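Local coordinates for D-2-hydroxyacid dehydrogensase protein (Ketogulonicigenium vulgare, PDB 4LSW) that probably catalyses the NAD-dependent interconversion of D-2-hydroxyacids and 2-oxoacids, as in other members of the D-isomer-specific 2-hydroxyacid dehydrogenase family, at residues Pro66-Tyr78 with Met293-Phe305. Numbering follows the deposited sequence.
Sequences PNLELISVYGVGY and MGQLLRDNLTAHF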
loop_
_atom_site.group_PDB
_atom_site.type_symbol
_atom_site.label_atom_id
_atom_site.label_comp_id
_atom_site.label_asym_id
_atom_site.label_seq_id
_atom_site.Cartn_x
_atom_site.Cartn_y
_atom_site.Cartn_z
ATOM N N PRO A 66 18.429 13.700 21.554
ATOM C CA PRO A 66 17.773 14.732 22.365
ATOM C C PRO A 66 17.532 16.048 21.633
ATOM O O PRO A 66 16.726 16.856 22.101
ATOM C CB PRO A 66 18.759 14.946 23.524
ATOM C CG PRO A 66 20.081 14.490 22.988
ATOM C CD PRO A 66 19.760 13.342 22.081
ATOM N N ASN A 67 18.215 16.258 20.514
ATOM C CA ASN A 67 18.068 17.479 19.746
ATOM C C ASN A 67 17.326 17.245 18.434
ATOM O O ASN A 67 17.337 18.087 17.543
ATOM C CB ASN A 67 19.439 18.106 19.511
ATOM C CG ASN A 67 20.137 18.461 20.812
ATOM O OD1 ASN A 67 19.574 19.155 21.657
ATOM N ND2 ASN A 67 21.352 17.954 20.995
ATOM N N LEU A 68 16.657 16.096 18.348
ATOM C CA LEU A 68 15.818 15.760 17.191
ATOM C C LEU A 68 14.723 16.799 16.913
ATOM O O LEU A 68 14.027 17.251 17.830
ATOM C CB LEU A 68 15.174 14.391 17.414
ATOM C CG LEU A 68 14.407 13.781 16.238
ATOM C CD1 LEU A 68 15.316 13.541 15.040
ATOM C CD2 LEU A 68 13.747 12.481 16.679
ATOM N N GLU A 69 14.562 17.150 15.637
ATOM C CA GLU A 69 13.582 18.154 15.222
ATOM C C GLU A 69 12.483 17.561 14.345
ATOM O O GLU A 69 11.324 18.006 14.370
ATOM C CB GLU A 69 14.274 19.284 14.453
ATOM C CG GLU A 69 15.308 20.047 15.277
ATOM C CD GLU A 69 16.182 20.976 14.445
ATOM O OE1 GLU A 69 15.932 21.146 13.231
ATOM O OE2 GLU A 69 17.141 21.538 15.016
ATOM N N LEU A 70 12.851 16.546 13.573
ATOM C CA LEU A 70 12.005 16.086 12.483
ATOM C C LEU A 70 12.260 14.629 12.175
ATOM O O LEU A 70 13.403 14.179 12.158
ATOM C CB LEU A 70 12.292 16.918 11.226
ATOM C CG LEU A 70 11.710 16.399 9.904
ATOM C CD1 LEU A 70 10.193 16.436 9.903
ATOM C CD2 LEU A 70 12.247 17.195 8.736
ATOM N N ILE A 71 11.184 13.888 11.943
ATOM C CA ILE A 71 11.299 12.537 11.416
ATOM C C ILE A 71 10.576 12.525 10.082
ATOM O O ILE A 71 9.378 12.804 10.022
ATOM C CB ILE A 71 10.669 11.490 12.356
ATOM C CG1 ILE A 71 11.364 11.519 13.719
ATOM C CG2 ILE A 71 10.781 10.100 11.740
ATOM C CD1 ILE A 71 10.646 10.726 14.809
ATOM N N SER A 72 11.318 12.235 9.020
ATOM C CA SER A 72 10.764 12.179 7.679
ATOM C C SER A 72 10.682 10.729 7.227
ATOM O O SER A 72 11.679 9.997 7.244
ATOM C CB SER A 72 11.586 13.036 6.709
ATOM O OG SER A 72 11.323 14.409 6.927
ATOM N N VAL A 73 9.471 10.322 6.854
ATOM C CA VAL A 73 9.195 8.943 6.481
ATOM C C VAL A 73 9.089 8.787 4.966
ATOM O O VAL A 73 8.404 9.571 4.294
ATOM C CB VAL A 73 7.874 8.461 7.123
ATOM C CG1 VAL A 73 7.605 7.021 6.755
ATOM C CG2 VAL A 73 7.922 8.628 8.649
ATOM N N TYR A 74 9.782 7.779 4.443
ATOM C CA TYR A 74 9.646 7.355 3.050
ATOM C C TYR A 74 8.461 6.392 2.987
ATOM O O TYR A 74 8.526 5.291 3.533
ATOM C CB TYR A 74 10.939 6.660 2.619
ATOM C CG TYR A 74 11.028 6.210 1.174
ATOM C CD1 TYR A 74 10.439 5.019 0.754
ATOM C CD2 TYR A 74 11.755 6.941 0.247
ATOM C CE1 TYR A 74 10.545 4.592 -0.561
ATOM C CE2 TYR A 74 11.869 6.519 -1.063
ATOM C CZ TYR A 74 11.264 5.352 -1.461
ATOM O OH TYR A 74 11.398 4.946 -2.774
ATOM N N GLY A 75 7.378 6.824 2.347
ATOM C CA GLY A 75 6.162 6.026 2.280
ATOM C C GLY A 75 4.958 6.735 2.877
ATOM O O GLY A 75 5.092 7.803 3.490
ATOM N N VAL A 76 3.772 6.149 2.698
ATOM C CA VAL A 76 2.529 6.735 3.204
ATOM C C VAL A 76 2.312 6.496 4.700
ATOM O O VAL A 76 2.030 7.429 5.462
ATOM C CB VAL A 76 1.293 6.179 2.463
ATOM C CG1 VAL A 76 0.028 6.809 3.004
ATOM C CG2 VAL A 76 1.404 6.431 0.970
ATOM N N GLY A 77 2.414 5.239 5.110
ATOM C CA GLY A 77 2.153 4.873 6.489
ATOM C C GLY A 77 3.298 5.290 7.385
ATOM O O GLY A 77 4.443 5.383 6.942
ATOM N N TYR A 78 2.983 5.540 8.649
ATOM C CA TYR A 78 3.988 5.924 9.629
ATOM C C TYR A 78 3.615 5.387 11.008
ATOM O O TYR A 78 3.963 5.961 12.039
ATOM C CB TYR A 78 4.185 7.443 9.630
ATOM C CG TYR A 78 2.930 8.262 9.823
ATOM C CD1 TYR A 78 2.118 8.608 8.744
ATOM C CD2 TYR A 78 2.577 8.717 11.083
ATOM C CE1 TYR A 78 0.986 9.371 8.929
ATOM C CE2 TYR A 78 1.452 9.478 11.276
ATOM C CZ TYR A 78 0.658 9.800 10.202
ATOM O OH TYR A 78 -0.461 10.565 10.429
ATOM N N MET A 293 8.428 9.554 -4.654
ATOM C CA MET A 293 8.413 9.328 -3.204
ATOM C C MET A 293 9.731 9.765 -2.567
ATOM O O MET A 293 9.735 10.485 -1.567
ATOM C CB MET A 293 8.122 7.857 -2.896
ATOM C CG MET A 293 6.711 7.446 -3.294
ATOM S SD MET A 293 6.400 5.711 -3.017
ATOM C CE MET A 293 7.173 5.562 -1.410
ATOM N N GLY A 294 10.838 9.341 -3.172
ATOM C CA GLY A 294 12.165 9.706 -2.707
ATOM C C GLY A 294 12.394 11.203 -2.771
ATOM O O GLY A 294 12.958 11.793 -1.850
ATOM N N GLN A 295 11.957 11.820 -3.867
ATOM C CA GLN A 295 12.075 13.263 -4.040
ATOM C C GLN A 295 11.315 14.022 -2.956
ATOM O O GLN A 295 11.782 15.047 -2.454
ATOM C CB GLN A 295 11.557 13.678 -5.424
ATOM C CG GLN A 295 11.814 15.145 -5.773
ATOM C CD GLN A 295 13.289 15.446 -5.973
ATOM O OE1 GLN A 295 13.943 14.870 -6.847
ATOM N NE2 GLN A 295 13.824 16.349 -5.156
ATOM N N LEU A 296 10.142 13.509 -2.596
ATOM C CA LEU A 296 9.296 14.139 -1.589
ATOM C C LEU A 296 9.921 14.039 -0.199
ATOM O O LEU A 296 9.904 15.003 0.571
ATOM C CB LEU A 296 7.908 13.495 -1.617
ATOM C CG LEU A 296 6.815 14.136 -0.765
ATOM C CD1 LEU A 296 6.809 15.652 -0.929
ATOM C CD2 LEU A 296 5.458 13.536 -1.143
ATOM N N LEU A 297 10.458 12.867 0.119
ATOM C CA LEU A 297 11.206 12.694 1.356
ATOM C C LEU A 297 12.327 13.728 1.414
ATOM O O LEU A 297 12.473 14.452 2.398
ATOM C CB LEU A 297 11.799 11.291 1.421
ATOM C CG LEU A 297 12.788 11.068 2.568
ATOM C CD1 LEU A 297 12.084 10.615 3.843
ATOM C CD2 LEU A 297 13.842 10.060 2.156
ATOM N N ARG A 298 13.105 13.814 0.345
ATOM C CA ARG A 298 14.218 14.746 0.346
ATOM C C ARG A 298 13.743 16.201 0.388
ATOM O O ARG A 298 14.337 17.026 1.084
ATOM C CB ARG A 298 15.133 14.481 -0.846
ATOM C CG ARG A 298 15.821 13.131 -0.757
ATOM C CD ARG A 298 16.798 12.916 -1.900
ATOM N NE ARG A 298 16.160 12.502 -3.151
ATOM C CZ ARG A 298 16.062 13.266 -4.235
ATOM N NH1 ARG A 298 16.543 14.501 -4.230
ATOM N NH2 ARG A 298 15.488 12.788 -5.333
ATOM N N ASP A 299 12.665 16.522 -0.327
ATOM C CA ASP A 299 12.181 17.902 -0.336
ATOM C C ASP A 299 11.695 18.366 1.040
ATOM O O ASP A 299 11.842 19.532 1.392
ATOM C CB ASP A 299 11.091 18.115 -1.395
ATOM C CG ASP A 299 11.630 18.065 -2.814
ATOM O OD1 ASP A 299 12.863 18.152 -2.997
ATOM O OD2 ASP A 299 10.811 17.946 -3.750
ATOM N N ASN A 300 11.130 17.448 1.822
ATOM C CA ASN A 300 10.740 17.770 3.188
ATOM C C ASN A 300 11.950 18.085 4.051
ATOM O O ASN A 300 11.933 19.051 4.813
ATOM C CB ASN A 300 9.915 16.642 3.817
ATOM C CG ASN A 300 8.461 16.675 3.389
ATOM O OD1 ASN A 300 7.709 17.568 3.780
ATOM N ND2 ASN A 300 8.057 15.699 2.589
ATOM N N LEU A 301 12.994 17.269 3.928
ATOM C CA LEU A 301 14.216 17.507 4.686
ATOM C C LEU A 301 14.853 18.840 4.282
ATOM O O LEU A 301 15.259 19.634 5.138
ATOM C CB LEU A 301 15.198 16.343 4.514
ATOM C CG LEU A 301 14.787 15.035 5.196
ATOM C CD1 LEU A 301 15.605 13.872 4.656
ATOM C CD2 LEU A 301 14.944 15.155 6.715
ATOM N N THR A 302 14.910 19.087 2.978
ATOM C CA THR A 302 15.500 20.311 2.451
ATOM C C THR A 302 14.741 21.526 2.966
ATOM O O THR A 302 15.340 22.495 3.447
ATOM C CB THR A 302 15.496 20.305 0.913
ATOM O OG1 THR A 302 16.273 19.197 0.445
ATOM C CG2 THR A 302 16.086 21.603 0.363
ATOM N N ALA A 303 13.418 21.458 2.879
ATOM C CA ALA A 303 12.570 22.542 3.343
ATOM C C ALA A 303 12.769 22.800 4.833
ATOM O O ALA A 303 12.898 23.944 5.261
ATOM C CB ALA A 303 11.113 22.231 3.040
ATOM N N HIS A 304 12.814 21.736 5.623
ATOM C CA HIS A 304 12.977 21.889 7.064
ATOM C C HIS A 304 14.244 22.658 7.435
ATOM O O HIS A 304 14.191 23.615 8.210
ATOM C CB HIS A 304 12.998 20.527 7.762
ATOM C CG HIS A 304 13.296 20.614 9.223
ATOM N ND1 HIS A 304 12.346 20.972 10.160
ATOM C CD2 HIS A 304 14.446 20.423 9.912
ATOM C CE1 HIS A 304 12.896 20.985 11.357
ATOM N NE2 HIS A 304 14.175 20.664 11.234
ATOM N N PHE A 305 15.376 22.238 6.884
ATOM C CA PHE A 305 16.648 22.829 7.277
ATOM C C PHE A 305 16.844 24.215 6.675
ATOM O O PHE A 305 17.683 24.981 7.141
ATOM C CB PHE A 305 17.809 21.896 6.942
ATOM C CG PHE A 305 17.876 20.688 7.838
ATOM C CD1 PHE A 305 18.221 20.823 9.171
ATOM C CD2 PHE A 305 17.573 19.423 7.354
ATOM C CE1 PHE A 305 18.277 19.720 10.005
ATOM C CE2 PHE A 305 17.629 18.315 8.182
ATOM C CZ PHE A 305 17.979 18.462 9.508
#
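His304 donates NE2-H to Glu69 OE1 over 2.7 Å; the carboxylate oxygen lies at the ring's edge and accepts through its anti lone pair, the two planes being 55° apart. Leu70 covers one face of the same imidazole, its CB 4.1 Å from the ring centroid, while its CD2 reaches His304 CB at 3.6 Å. With CG anti to the backbone N (chi1 174°), His304 lies alongside Leu70 and reaches Glu69. A leucine in place of His304 would probably leave Glu69 OE1 without this donor and Leu70 without its flat ring partner. Further along, Leu297 CD1 nestles against the strand backbone, 3.5 Å from Ser72 O, and Leu301 CD2 packs against both Leu70 CD2 (3.9 Å) and Ser72 OG. The 293-305 part of helix 287-306 runs antiparallel along strand 70-74 (axes at 171°), returning the chain after the Rossmann-type domain to the flavodoxin-like domain, probably substrate-binding as in related D-2-hydroxyacid dehydrogenases. At the strand's end the Tyr74 ring meets Met293 CE at its CE1 (3.6 Å) and Gly294 CA at its CE2 (3.6 Å), with Leu297 CD2 at its edge. In the second shell, Arg47 forms a salt bridge with Glu69 OE2, and Ser72 OG hydrogen-bonds Thr94 OG1.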